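Local coordinates for protein R.Ecl18kI (PDB 2GB7) that cuts double-stranded DNA as a type II restriction endonuclease, recognising the sequence 5'-CCNGG-3' and cleaving before its first C while flipping nucleotides out of the helix, at residues R244-T247 / F248-L252; L35-D38 / Q39-S42; V167-T170 / S171-N175; A255-L258 / S259-W262; V292-Y295 / Y296-R299. The protein carries 1 engineered substitution. All blocks are in the same frame, centred on the assembly; numbering follows the deposited sequence.

Interaction 1 of 5, residues R244-T247 / F248-L252; sequences RVLT and FEDML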
loop_
_atom_site.group_PDB
_atom_site.type_symbol
_atom_site.label_atom_id
_atom_site.label_comp_id
_atom_site.label_asym_id
_atom_site.label_seq_id
_atom_site.Cartn_x
_atom_site.Cartn_y
_atom_site.Cartn_z
ATOM N N ARG F 244 9.429 -23.721 -5.299
ATOM C CA ARG F 244 9.314 -22.765 -4.191
ATOM C C ARG F 244 7.945 -22.111 -4.084
ATOM O O ARG F 244 7.655 -21.439 -3.105
ATOM C CB ARG F 244 10.400 -21.698 -4.272
ATOM C CG ARG F 244 11.781 -22.285 -4.178
ATOM C CD ARG F 244 12.825 -21.218 -4.241
ATOM N NE ARG F 244 14.124 -21.839 -4.040
ATOM C CZ ARG F 244 15.252 -21.173 -3.855
ATOM N NH1 ARG F 244 15.265 -19.839 -3.865
ATOM N NH2 ARG F 244 16.367 -21.854 -3.656
ATOM N N VAL F 245 7.111 -22.294 -5.099
ATOM C CA VAL F 245 5.776 -21.731 -5.105
ATOM C C VAL F 245 4.811 -22.895 -4.908
ATOM O O VAL F 245 4.925 -23.928 -5.600
ATOM C CB VAL F 245 5.495 -20.990 -6.448
ATOM C CG1 VAL F 245 4.042 -20.576 -6.537
ATOM C CG2 VAL F 245 6.435 -19.747 -6.602
ATOM N N LEU F 246 3.918 -22.758 -3.936
ATOM C CA LEU F 246 3.000 -23.865 -3.574
ATOM C C LEU F 246 1.601 -23.498 -4.016
ATOM O O LEU F 246 1.299 -22.329 -4.265
ATOM C CB LEU F 246 2.973 -24.075 -2.055
ATOM C CG LEU F 246 4.188 -24.710 -1.365
ATOM C CD1 LEU F 246 3.877 -24.902 0.133
ATOM C CD2 LEU F 246 4.627 -25.995 -1.998
ATOM N N THR F 247 0.742 -24.504 -4.113
ATOM C CA THR F 247 -0.677 -24.275 -4.365
ATOM C C THR F 247 -1.449 -24.342 -3.059
ATOM O O THR F 247 -0.961 -24.900 -2.093
ATOM C CB THR F 247 -1.252 -25.356 -5.280
ATOM O OG1 THR F 247 -1.112 -26.632 -4.631
ATOM C CG2 THR F 247 -0.527 -25.330 -6.602
ATOM N N PHE F 248 -2.676 -23.806 -3.031
ATOM C CA PHE F 248 -3.534 -23.998 -1.859
ATOM C C PHE F 248 -3.720 -25.473 -1.530
ATOM O O PHE F 248 -3.858 -25.830 -0.377
ATOM C CB PHE F 248 -4.876 -23.332 -2.060
ATOM C CG PHE F 248 -4.767 -21.843 -2.066
ATOM C CD1 PHE F 248 -4.506 -21.171 -0.890
ATOM C CD2 PHE F 248 -4.859 -21.125 -3.246
ATOM C CE1 PHE F 248 -4.399 -19.740 -0.907
ATOM C CE2 PHE F 248 -4.731 -19.742 -3.266
ATOM C CZ PHE F 248 -4.491 -19.063 -2.100
ATOM N N GLU F 249 -3.709 -26.307 -2.555
ATOM C CA GLU F 249 -3.809 -27.747 -2.325
ATOM C C GLU F 249 -2.666 -28.305 -1.464
ATOM O O GLU F 249 -2.894 -29.116 -0.556
ATOM C CB GLU F 249 -3.892 -28.437 -3.680
ATOM C CG GLU F 249 -5.278 -28.371 -4.322
ATOM C CD GLU F 249 -5.695 -26.997 -4.883
ATOM O OE1 GLU F 249 -4.869 -26.055 -4.959
ATOM O OE2 GLU F 249 -6.878 -26.895 -5.301
ATOM N N ASP F 250 -1.445 -27.862 -1.771
ATOM C CA ASP F 250 -0.238 -28.229 -1.050
ATOM C C ASP F 250 -0.379 -27.769 0.396
ATOM O O ASP F 250 -0.149 -28.554 1.347
ATOM C CB ASP F 250 0.984 -27.550 -1.673
ATOM C CG ASP F 250 1.294 -28.008 -3.078
ATOM O OD1 ASP F 250 0.982 -29.178 -3.442
ATOM O OD2 ASP F 250 1.943 -27.212 -3.817
ATOM N N MET F 251 -0.763 -26.506 0.562
ATOM C CA MET F 251 -0.926 -25.908 1.879
ATOM C C MET F 251 -1.931 -26.664 2.726
ATOM O O MET F 251 -1.673 -26.936 3.896
ATOM C CB MET F 251 -1.332 -24.432 1.791
ATOM C CG MET F 251 -1.280 -23.779 3.166
ATOM S SD MET F 251 -1.759 -22.038 3.048
ATOM C CE MET F 251 -3.517 -22.209 2.904
ATOM N N LEU F 252 -3.087 -26.995 2.154
ATOM C CA LEU F 252 -4.125 -27.710 2.904
ATOM C C LEU F 252 -3.679 -29.104 3.334
ATOM O O LEU F 252 -3.986 -29.562 4.436
ATOM C CB LEU F 252 -5.421 -27.781 2.110
ATOM C CG LEU F 252 -6.399 -26.642 2.393
ATOM C CD1 LEU F 252 -7.027 -26.807 3.787
ATOM C CD2 LEU F 252 -5.762 -25.208 2.294
#
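Asp250 brings its carboxylate back over the start of its own helix, where it overlaps both the backbone N and the hydroxyl of Thr247. Asp250 OD2 accepts from Thr247 N at 3.0 Å in an almost straight bond (173°), although the donor comes from above the carboxylate plane. In return Thr247 OG1 accepts from Asp250 N at 3.1 Å. With chi1 at 61°, OG1 sits between the backbone N and the carbonyl carbon of Thr247, and this turns it toward the first turn of the helix. The two reciprocal bonds make a capping box, with Thr247 as the N-cap that ends strand 245-247 and opens the helix beginning at Phe248. The strand and helix segments run at 78° to each other, so the chain turns sharply at this residue. Threonine suits the place because its branched CB is at home in a strand and its short hydroxyl reaches an amide of the helix's first turn, while aspartate is just long enough to return the bond. The regular helical pattern starts with Met251 N, which donates to Thr247 O at 3.1 Å. Leu246 CD2, still in the strand, packs against Asp250 OD2 at 3.5 Å, a van der Waals touch of a methyl on a carboxylate oxygen. Phe248 turns away from the strand and packs on Ile53 of helix 49-77 and Val229 of strand 226-230. Glu249 CB lies against Thr247 OG1 at 3.4 Å; its carboxylate is engaged by Ser50 OG through OE1.

Interaction 2 of 5, residues L35-D38 / Q39-S42; sequences LGYD and QKNS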
loop_
_atom_site.group_PDB
_atom_site.type_symbol
_atom_site.label_atom_id
_atom_site.label_comp_id
_atom_site.label_asym_id
_atom_site.label_seq_id
_atom_site.Cartn_x
_atom_site.Cartn_y
_atom_site.Cartn_z
ATOM N N LEU F 35 -23.730 -20.668 -2.251
ATOM C CA LEU F 35 -23.116 -21.624 -3.166
ATOM C C LEU F 35 -23.105 -23.072 -2.659
ATOM O O LEU F 35 -22.592 -23.967 -3.345
ATOM C CB LEU F 35 -21.700 -21.165 -3.522
ATOM C CG LEU F 35 -21.563 -19.838 -4.283
ATOM C CD1 LEU F 35 -20.085 -19.453 -4.360
ATOM C CD2 LEU F 35 -22.183 -19.880 -5.685
ATOM N N GLY F 36 -23.644 -23.290 -1.457
ATOM C CA GLY F 36 -23.789 -24.632 -0.866
ATOM C C GLY F 36 -22.570 -25.162 -0.135
ATOM O O GLY F 36 -22.565 -26.322 0.288
ATOM N N TYR F 37 -21.561 -24.314 0.063
ATOM C CA TYR F 37 -20.315 -24.795 0.679
ATOM C C TYR F 37 -20.488 -25.172 2.124
ATOM O O TYR F 37 -19.667 -25.909 2.679
ATOM C CB TYR F 37 -19.188 -23.764 0.540
ATOM C CG TYR F 37 -18.754 -23.595 -0.884
ATOM C CD1 TYR F 37 -18.274 -24.678 -1.607
ATOM C CD2 TYR F 37 -18.775 -22.341 -1.499
ATOM C CE1 TYR F 37 -17.876 -24.534 -2.923
ATOM C CE2 TYR F 37 -18.343 -22.189 -2.799
ATOM C CZ TYR F 37 -17.907 -23.287 -3.506
ATOM O OH TYR F 37 -17.500 -23.141 -4.809
ATOM N N ASP F 38 -21.550 -24.659 2.735
ATOM C CA ASP F 38 -21.854 -24.959 4.121
ATOM C C ASP F 38 -22.362 -26.382 4.312
ATOM O O ASP F 38 -22.666 -26.773 5.426
ATOM C CB ASP F 38 -22.828 -23.939 4.719
ATOM C CG ASP F 38 -24.216 -23.965 4.057
ATOM O OD1 ASP F 38 -24.344 -24.253 2.847
ATOM O OD2 ASP F 38 -25.187 -23.694 4.788
ATOM N N GLN F 39 -22.489 -27.129 3.218
ATOM C CA GLN F 39 -22.936 -28.514 3.310
ATOM C C GLN F 39 -21.893 -29.530 2.854
ATOM O O GLN F 39 -22.120 -30.745 2.914
ATOM C CB GLN F 39 -24.260 -28.691 2.564
ATOM C CG GLN F 39 -25.464 -28.123 3.331
ATOM C CD GLN F 39 -25.490 -28.590 4.799
ATOM O OE1 GLN F 39 -25.395 -27.777 5.724
ATOM N NE2 GLN F 39 -25.607 -29.897 5.007
ATOM N N LYS F 40 -20.744 -29.024 2.424
ATOM C CA LYS F 40 -19.649 -29.865 1.935
ATOM C C LYS F 40 -18.840 -30.398 3.085
ATOM O O LYS F 40 -18.647 -29.711 4.097
ATOM C CB LYS F 40 -18.730 -29.063 1.006
ATOM C CG LYS F 40 -19.439 -28.527 -0.274
ATOM C CD LYS F 40 -19.818 -29.710 -1.168
ATOM C CE LYS F 40 -20.127 -29.280 -2.578
ATOM N NZ LYS F 40 -18.936 -28.611 -3.162
ATOM N N ASN F 41 -18.359 -31.633 2.915
ATOM C CA ASN F 41 -17.501 -32.238 3.921
ATOM C C ASN F 41 -16.065 -31.726 3.847
ATOM O O ASN F 41 -15.705 -30.968 2.947
ATOM C CB ASN F 41 -17.581 -33.777 3.862
ATOM C CG ASN F 41 -16.864 -34.385 2.663
ATOM O OD1 ASN F 41 -16.354 -33.696 1.789
ATOM N ND2 ASN F 41 -16.839 -35.716 2.625
ATOM N N SER F 42 -15.258 -32.121 4.817
ATOM C CA SER F 42 -13.902 -31.608 4.932
ATOM C C SER F 42 -13.075 -32.024 3.730
ATOM O O SER F 42 -12.267 -31.242 3.239
ATOM C CB SER F 42 -13.283 -32.060 6.247
ATOM O OG SER F 42 -13.375 -33.465 6.398
HETATM O O HOH W 1 -19.141 -27.194 4.967
#
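Asp38 and Gln39 slant across each other with their flat ends at right angles, the carboxylate plane turned 90° from the amide plane, so the two groups do not stack. Asp38 CG lies between its own backbone N and carbonyl carbon (chi1 65°), which brings Asp38 OD1 to 3.4 Å from Gln39 N. Tyr37 and Lys40 meet more loosely: Lys40 NZ ends 4.2 Å from Tyr37 CE1, oblique to the ring, the lysine bending at chi2 and chi4, and its cation-pi partner is Tyr44 of helix 42-47. Beneath them the backbone makes a short 3-10 turn. Gln39 N donates to Gly36 O at 3.0 Å. Lys40 N makes a weak bond of 3.3 Å to Tyr37 O. A water lies 2.7 Å from Tyr37 O and 2.7 Å from Lys40 O and can donate to either, though it has more acceptors in reach than protons. Gly36 takes the positive phi (85°) of a Schellman motif, easy for a residue without a side chain. Tyrosine suits the buried inner side, the polar residues the outer one. This turn links helix 24-34 to helix 42-47: Tyr37 packs on Phe32, on Phe45 and edge-to-face with Tyr52 of helix 49-77, while Asn41 caps helix 42-47 by accepting from Tyr44 N.

Interaction 3 of 5, residues V167-T170 / S171-N175; sequences VQYT and SNKRN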
loop_
_atom_site.group_PDB
_atom_site.type_symbol
_atom_site.label_atom_id
_atom_site.label_comp_id
_atom_site.label_asym_id
_atom_site.label_seq_id
_atom_site.Cartn_x
_atom_site.Cartn_y
_atom_site.Cartn_z
ATOM N N VAL F 167 -3.151 -20.014 21.857
ATOM C CA VAL F 167 -2.662 -20.512 23.158
ATOM C C VAL F 167 -1.569 -21.552 22.952
ATOM O O VAL F 167 -0.495 -21.488 23.574
ATOM C CB VAL F 167 -3.812 -21.055 24.024
ATOM C CG1 VAL F 167 -3.298 -21.774 25.295
ATOM C CG2 VAL F 167 -4.727 -19.931 24.423
ATOM N N GLN F 168 -1.852 -22.504 22.065
ATOM C CA GLN F 168 -0.884 -23.541 21.752
ATOM C C GLN F 168 0.340 -22.938 21.112
ATOM O O GLN F 168 1.446 -23.327 21.454
ATOM C CB GLN F 168 -1.466 -24.554 20.789
ATOM C CG GLN F 168 -2.603 -25.373 21.399
ATOM C CD GLN F 168 -3.974 -24.766 21.069
ATOM O OE1 GLN F 168 -4.138 -23.541 20.957
ATOM N NE2 GLN F 168 -4.965 -25.637 20.908
ATOM N N TYR F 169 0.142 -22.021 20.164
ATOM C CA TYR F 169 1.274 -21.374 19.496
ATOM C C TYR F 169 2.220 -20.702 20.507
ATOM O O TYR F 169 3.439 -20.873 20.444
ATOM C CB TYR F 169 0.793 -20.363 18.429
ATOM C CG TYR F 169 1.973 -19.797 17.679
ATOM C CD1 TYR F 169 2.461 -20.426 16.545
ATOM C CD2 TYR F 169 2.658 -18.668 18.157
ATOM C CE1 TYR F 169 3.577 -19.949 15.875
ATOM C CE2 TYR F 169 3.763 -18.175 17.480
ATOM C CZ TYR F 169 4.222 -18.841 16.353
ATOM O OH TYR F 169 5.324 -18.369 15.683
ATOM N N THR F 170 1.637 -20.002 21.468
ATOM C CA THR F 170 2.387 -19.246 22.471
ATOM C C THR F 170 3.183 -20.182 23.360
ATOM O O THR F 170 4.310 -19.879 23.753
ATOM C CB THR F 170 1.432 -18.394 23.278
ATOM O OG1 THR F 170 0.858 -17.427 22.392
ATOM C CG2 THR F 170 2.113 -17.662 24.457
ATOM N N SER F 171 2.585 -21.321 23.680
ATOM C CA SER F 171 3.311 -22.331 24.450
ATOM C C SER F 171 4.501 -22.869 23.642
ATOM O O SER F 171 5.634 -22.878 24.126
ATOM C CB SER F 171 2.386 -23.469 24.870
ATOM O OG SER F 171 3.081 -24.379 25.728
ATOM N N ASN F 172 4.238 -23.348 22.432
ATOM C CA ASN F 172 5.298 -23.859 21.592
ATOM C C ASN F 172 4.839 -23.850 20.163
ATOM O O ASN F 172 3.790 -24.436 19.846
ATOM C CB ASN F 172 5.653 -25.299 21.964
ATOM C CG ASN F 172 7.005 -25.712 21.430
ATOM O OD1 ASN F 172 7.380 -25.387 20.317
ATOM N ND2 ASN F 172 7.777 -26.395 22.265
ATOM N N LYS F 173 5.634 -23.213 19.318
ATOM C CA LYS F 173 5.305 -23.063 17.893
ATOM C C LYS F 173 5.559 -24.326 17.093
ATOM O O LYS F 173 5.181 -24.432 15.953
ATOM C CB LYS F 173 6.057 -21.863 17.283
ATOM C CG LYS F 173 7.588 -22.028 17.352
ATOM C CD LYS F 173 8.266 -20.688 17.111
ATOM C CE LYS F 173 9.741 -20.801 17.503
ATOM N NZ LYS F 173 10.434 -19.540 17.183
ATOM N N ARG F 174 6.187 -25.320 17.700
ATOM C CA ARG F 174 6.314 -26.612 17.041
ATOM C C ARG F 174 4.943 -27.175 16.598
ATOM O O ARG F 174 3.952 -27.100 17.336
ATOM C CB ARG F 174 7.029 -27.581 17.980
ATOM C CG ARG F 174 7.263 -28.970 17.418
ATOM C CD ARG F 174 8.298 -29.703 18.272
ATOM N NE ARG F 174 8.775 -30.910 17.581
ATOM C CZ ARG F 174 9.858 -30.939 16.799
ATOM N NH1 ARG F 174 10.588 -29.854 16.606
ATOM N NH2 ARG F 174 10.216 -32.063 16.215
ATOM N N ASN F 175 4.903 -27.722 15.379
ATOM C CA ASN F 175 3.705 -28.336 14.806
ATOM C C ASN F 175 2.552 -27.375 14.604
ATOM O O ASN F 175 1.411 -27.810 14.517
ATOM C CB ASN F 175 3.251 -29.570 15.603
ATOM C CG ASN F 175 4.247 -30.722 15.499
ATOM O OD1 ASN F 175 4.838 -30.936 14.444
ATOM N ND2 ASN F 175 4.445 -31.466 16.591
#
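Tyr169 lays its ring beside the first carbons of Lys173, just where helix 166-171 gives way to an Asx turn that leads toward strand 177-181. This is the tight side. Tyr169 CE1 comes to 3.4 Å from Lys173 CB and Tyr169 OH lies 4.0 Å from Lys173 CD, so the aliphatic root of the lysine runs past the phenol end. The tyrosine reaches there because CG stands anti to the backbone N (chi1 -175°). Tyrosine suits the position: its long flat side chain reaches the CB and CD methylenes of the lysine and also meets Thr176 and Ile201. Beyond CG the lysine is extended, and its NZ ends on Gly200 O. The backbone beneath is equally firm, Ser171 N donating to Val167 O at 3.1 Å and Asn172 N to Gln168 O at 3.0 Å in a bond that is practically straight (179°). Gln168 faces the interior, where NE2 bonds to Tyr267 OH.

The opposite character belongs to Thr170, Ser171 and Asn172, which are exposed to solvent. Thr170 turns its hydroxyl to Val166 O, a bond back into the preceding turn of the same helix. The Ser171 side chain adds just a light touch, Ser171 CB 3.5 Å from Gln168 O. Asparagine is well chosen for leaving the helix, since its short amide can fold back on the chain: Asn172 OD1 accepts from Arg174 N at 2.9 Å, with the donor tilted 30° from the amide's carbonyl plane.

Interaction 4 of 5, residues A255-L258 / S259-W262; sequences AMEL and SRKW
Ser259 OG donates to Met256 O at 2.7 Å, and Arg260 N reaches the same oxygen at 3.2 Å from the same face of its carbonyl plane, so one backbone acceptor is gripped twice. The serine hydroxyl can turn back because chi1 is 82°, and a side chain this small satisfies itself within the helix while buried. Met256 crosses Arg260 at about a right angle. Methionine suits the place because its unbranched chain can bend, here at chi2, to lay CG over one guanidinium face and bring Met256 CE to 3.4 Å from Arg260 NH1. On another side Leu258 CD2 touches Lys261 CE at 3.8 Å, methyl against methylene.

Further out, the bonds of the backbone place these groups. Ser259 N donates to Ala255 O at 2.8 Å, a normal helical step, whereas Lys261 N reaches back only three residues to Leu258 O at 3.0 Å. Trp262 follows, with CD1 3.2 Å from that same Leu258 O and its NE1 bonded to Asn175 O. Here i-4 bonds give way to i-3 bonds, as is common near helix ends; helix 248-259 packs on strands 161-163 and 177-181 of the mixed sheet, consistent with the alpha/beta core of PDDEXK nucleases.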
loop_
_atom_site.group_PDB
_atom_site.type_symbol
_atom_site.label_atom_id
_atom_site.label_comp_id
_atom_site.label_asym_id
_atom_site.label_seq_id
_atom_site.Cartn_x
_atom_site.Cartn_y
_atom_site.Cartn_z
ATOM N N ALA F 255 -1.503 -28.554 6.256
ATOM C CA ALA F 255 -2.280 -28.163 7.436
ATOM C C ALA F 255 -2.978 -29.357 8.031
ATOM O O ALA F 255 -3.021 -29.523 9.247
ATOM C CB ALA F 255 -3.312 -27.069 7.086
ATOM N N MET F 256 -3.492 -30.217 7.160
ATOM C CA MET F 256 -4.246 -31.372 7.601
ATOM C C MET F 256 -3.300 -32.322 8.307
ATOM O O MET F 256 -3.622 -32.841 9.383
ATOM C CB MET F 256 -4.896 -32.062 6.411
ATOM C CG MET F 256 -5.810 -33.201 6.811
ATOM S SD MET F 256 -7.158 -32.726 7.912
ATOM C CE MET F 256 -7.678 -34.345 8.508
ATOM N N GLU F 257 -2.107 -32.494 7.746
ATOM C CA GLU F 257 -1.132 -33.405 8.374
ATOM C C GLU F 257 -0.713 -32.906 9.743
ATOM O O GLU F 257 -0.622 -33.711 10.673
ATOM C CB GLU F 257 0.094 -33.629 7.493
ATOM C CG GLU F 257 -0.231 -34.342 6.209
ATOM C CD GLU F 257 0.868 -34.231 5.157
ATOM O OE1 GLU F 257 1.793 -33.386 5.305
ATOM O OE2 GLU F 257 0.789 -34.994 4.172
ATOM N N LEU F 258 -0.477 -31.595 9.875
ATOM C CA LEU F 258 -0.087 -31.028 11.179
ATOM C C LEU F 258 -1.247 -31.067 12.157
ATOM O O LEU F 258 -1.049 -31.338 13.335
ATOM C CB LEU F 258 0.423 -29.586 11.053
ATOM C CG LEU F 258 1.802 -29.404 10.435
ATOM C CD1 LEU F 258 2.031 -27.940 10.074
ATOM C CD2 LEU F 258 2.929 -29.927 11.339
ATOM N N SER F 259 -2.461 -30.832 11.663
ATOM C CA SER F 259 -3.654 -30.834 12.501
ATOM C C SER F 259 -3.886 -32.172 13.207
ATOM O O SER F 259 -4.361 -32.202 14.343
ATOM C CB SER F 259 -4.886 -30.455 11.676
ATOM O OG SER F 259 -5.379 -31.571 10.964
ATOM N N ARG F 260 -3.536 -33.269 12.538
ATOM C CA ARG F 260 -3.687 -34.601 13.143
ATOM C C ARG F 260 -2.865 -34.764 14.413
ATOM O O ARG F 260 -3.202 -35.593 15.263
ATOM C CB ARG F 260 -3.310 -35.714 12.168
ATOM C CG ARG F 260 -4.144 -35.770 10.920
ATOM C CD ARG F 260 -3.764 -37.023 10.157
ATOM N NE ARG F 260 -3.363 -36.716 8.790
ATOM C CZ ARG F 260 -4.188 -36.655 7.747
ATOM N NH1 ARG F 260 -5.493 -36.878 7.892
ATOM N NH2 ARG F 260 -3.698 -36.370 6.549
ATOM N N LYS F 261 -1.784 -34.001 14.528
ATOM C CA LYS F 261 -0.943 -34.029 15.720
ATOM C C LYS F 261 -1.633 -33.378 16.929
ATOM O O LYS F 261 -1.214 -33.552 18.079
ATOM C CB LYS F 261 0.411 -33.383 15.435
ATOM C CG LYS F 261 1.143 -33.980 14.250
ATOM C CD LYS F 261 2.368 -33.155 13.943
ATOM C CE LYS F 261 2.998 -33.539 12.612
ATOM N NZ LYS F 261 3.687 -34.847 12.670
ATOM N N TRP F 262 -2.720 -32.671 16.668
ATOM C CA TRP F 262 -3.452 -31.964 17.699
ATOM C C TRP F 262 -4.757 -32.666 18.059
ATOM O O TRP F 262 -5.497 -32.204 18.935
ATOM C CB TRP F 262 -3.729 -30.547 17.215
ATOM C CG TRP F 262 -2.465 -29.790 17.058
ATOM C CD1 TRP F 262 -1.781 -29.560 15.904
ATOM C CD2 TRP F 262 -1.701 -29.201 18.109
ATOM N NE1 TRP F 262 -0.628 -28.830 16.172
ATOM C CE2 TRP F 262 -0.567 -28.588 17.514
ATOM C CE3 TRP F 262 -1.880 -29.103 19.495
ATOM C CZ2 TRP F 262 0.398 -27.897 18.263
ATOM C CZ3 TRP F 262 -0.928 -28.425 20.244
ATOM C CH2 TRP F 262 0.204 -27.831 19.625
#

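Interaction 5 of 5, residues V292-Y295 / Y296-R299; sequences VVNY and YRNR
Tyr295 spans the contact from its root to its hydroxyl. Tyr295 CB lies 3.1 Å from Tyr296 N, the closeness of sequence neighbours, and CG stands anti to the backbone N (chi1 162°), which sends the ring outward and somewhat toward the C-terminal end, to Arg299 one turn on. Tyr295 CD2 comes next, 3.9 Å above the plane of the Tyr296 ring and over its centre. The two rings therefore form a T-shaped pair, the edge of Tyr295 against the face of Tyr296, with centroids 5.1 Å apart and planes at 74°. Tyr295 CE2 meets Arg299 NH1 at 3.3 Å, at the edge of the guanidinium and in its plane. At the tip, Tyr295 OH lies 3.2 Å from Arg299 NH1, but its established bonds are to Ile137 O and Val139 N. Arg299 is held likewise, NH1 by Val139 O and NH2 by a salt bridge to Asp140. Tyrosine suits this place by giving an apolar ring to the interior and a hydroxyl that satisfies backbone groups there.

Tyr296 is also packed by Val292, whose CG1 lies 3.4 Å from Tyr296 CE1 as the two side chains point the same way. Around the helix, on its exposed side, Arg297 bends at chi3 and lies alongside Asn294, whose OD1 sits over one face of the guanidinium, 3.6 Å from Arg297 CD. Beneath these pairs Arg297 N donates to Val293 O at 2.9 Å. The result is an amphipathic helix: its buried side packs against helices 102-134 and 269-285, and Tyr295 and Arg299 fasten it to the 137-140 segment entering the sheet.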
loop_
_atom_site.group_PDB
_atom_site.type_symbol
_atom_site.label_atom_id
_atom_site.label_comp_id
_atom_site.label_asym_id
_atom_site.label_seq_id
_atom_site.Cartn_x
_atom_site.Cartn_y
_atom_site.Cartn_z
ATOM N N VAL F 292 -20.200 -20.941 11.589
ATOM C CA VAL F 292 -18.942 -20.684 12.248
ATOM C C VAL F 292 -19.041 -21.003 13.737
ATOM O O VAL F 292 -18.127 -21.598 14.326
ATOM C CB VAL F 292 -18.511 -19.226 12.032
ATOM C CG1 VAL F 292 -17.218 -18.955 12.777
ATOM C CG2 VAL F 292 -18.314 -18.957 10.531
ATOM N N VAL F 293 -20.157 -20.614 14.348
ATOM C CA VAL F 293 -20.415 -20.981 15.744
ATOM C C VAL F 293 -20.356 -22.502 15.897
ATOM O O VAL F 293 -19.738 -22.997 16.822
ATOM C CB VAL F 293 -21.762 -20.403 16.277
ATOM C CG1 VAL F 293 -22.073 -20.932 17.682
ATOM C CG2 VAL F 293 -21.708 -18.902 16.288
ATOM N N ASN F 294 -20.988 -23.237 14.986
ATOM C CA ASN F 294 -20.964 -24.672 15.132
ATOM C C ASN F 294 -19.547 -25.234 15.001
ATOM O O ASN F 294 -19.185 -26.158 15.726
ATOM C CB ASN F 294 -21.984 -25.297 14.184
ATOM C CG ASN F 294 -23.405 -24.877 14.563
ATOM O OD1 ASN F 294 -23.643 -24.343 15.649
ATOM N ND2 ASN F 294 -24.352 -25.122 13.657
ATOM N N TYR F 295 -18.738 -24.657 14.116
ATOM C CA TYR F 295 -17.337 -25.056 13.965
ATOM C C TYR F 295 -16.583 -24.875 15.274
ATOM O O TYR F 295 -15.851 -25.768 15.717
ATOM C CB TYR F 295 -16.682 -24.245 12.838
ATOM C CG TYR F 295 -15.174 -24.252 12.891
ATOM C CD1 TYR F 295 -14.445 -25.269 12.298
ATOM C CD2 TYR F 295 -14.495 -23.232 13.537
ATOM C CE1 TYR F 295 -13.061 -25.280 12.377
ATOM C CE2 TYR F 295 -13.123 -23.211 13.599
ATOM C CZ TYR F 295 -12.411 -24.244 13.026
ATOM O OH TYR F 295 -11.039 -24.220 13.088
ATOM N N TYR F 296 -16.772 -23.723 15.912
ATOM C CA TYR F 296 -16.095 -23.473 17.177
ATOM C C TYR F 296 -16.608 -24.372 18.306
ATOM O O TYR F 296 -15.835 -24.849 19.131
ATOM C CB TYR F 296 -16.216 -22.016 17.556
ATOM C CG TYR F 296 -15.269 -21.113 16.800
ATOM C CD1 TYR F 296 -15.766 -20.176 15.910
ATOM C CD2 TYR F 296 -13.880 -21.171 17.001
ATOM C CE1 TYR F 296 -14.933 -19.340 15.212
ATOM C CE2 TYR F 296 -13.015 -20.325 16.284
ATOM C CZ TYR F 296 -13.577 -19.409 15.388
ATOM O OH TYR F 296 -12.830 -18.495 14.656
ATOM N N ARG F 297 -17.911 -24.615 18.341
ATOM C CA ARG F 297 -18.448 -25.440 19.418
ATOM C C ARG F 297 -17.979 -26.893 19.296
ATOM O O ARG F 297 -17.811 -27.565 20.314
ATOM C CB ARG F 297 -19.971 -25.236 19.607
ATOM C CG ARG F 297 -20.851 -25.673 18.501
ATOM C CD ARG F 297 -22.347 -25.468 18.850
ATOM N NE ARG F 297 -22.651 -24.133 19.380
ATOM C CZ ARG F 297 -23.889 -23.665 19.570
ATOM N NH1 ARG F 297 -24.942 -24.420 19.275
ATOM N NH2 ARG F 297 -24.081 -22.442 20.055
ATOM N N ASN F 298 -17.697 -27.369 18.077
ATOM C CA ASN F 298 -17.048 -28.685 17.928
ATOM C C ASN F 298 -15.679 -28.693 18.600
ATOM O O ASN F 298 -15.295 -29.667 19.251
ATOM C CB ASN F 298 -16.873 -29.082 16.467
ATOM C CG ASN F 298 -18.184 -29.336 15.767
ATOM O OD1 ASN F 298 -19.175 -29.750 16.390
ATOM N ND2 ASN F 298 -18.199 -29.112 14.451
ATOM N N ARG F 299 -14.944 -27.598 18.443
ATOM C CA ARG F 299 -13.633 -27.517 19.084
ATOM C C ARG F 299 -13.738 -27.446 20.597
ATOM O O ARG F 299 -12.939 -28.047 21.291
ATOM C CB ARG F 299 -12.840 -26.337 18.527
ATOM C CG ARG F 299 -12.391 -26.632 17.105
ATOM C CD ARG F 299 -11.841 -25.441 16.428
ATOM N NE ARG F 299 -10.696 -24.859 17.132
ATOM C CZ ARG F 299 -10.265 -23.628 16.887
ATOM N NH1 ARG F 299 -10.883 -22.904 15.972
ATOM N NH2 ARG F 299 -9.225 -23.128 17.538
#

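From the N terminus, interaction 2 comes first, turning the chain from helix 24-34 to helix 42-47. Interaction 3 closes helix 166-171 on the way to strand 177-181. Interaction 1 bends the outermost strand 245-247 into helix 248-259, and interaction 4 lies at the C-terminal part of the same helix, their centres about 16 Å apart. Interaction 5 lies on the late helix 290-302. All five are local and follow one another in series, so none nests within or crosses another. Apart from the adjoining segments of 1 and 4, only 3 and 4 touch: Asn175 and Gln168 both meet Trp262, joining helix 166-171 and the loop after it to the residues that follow helix 248-259.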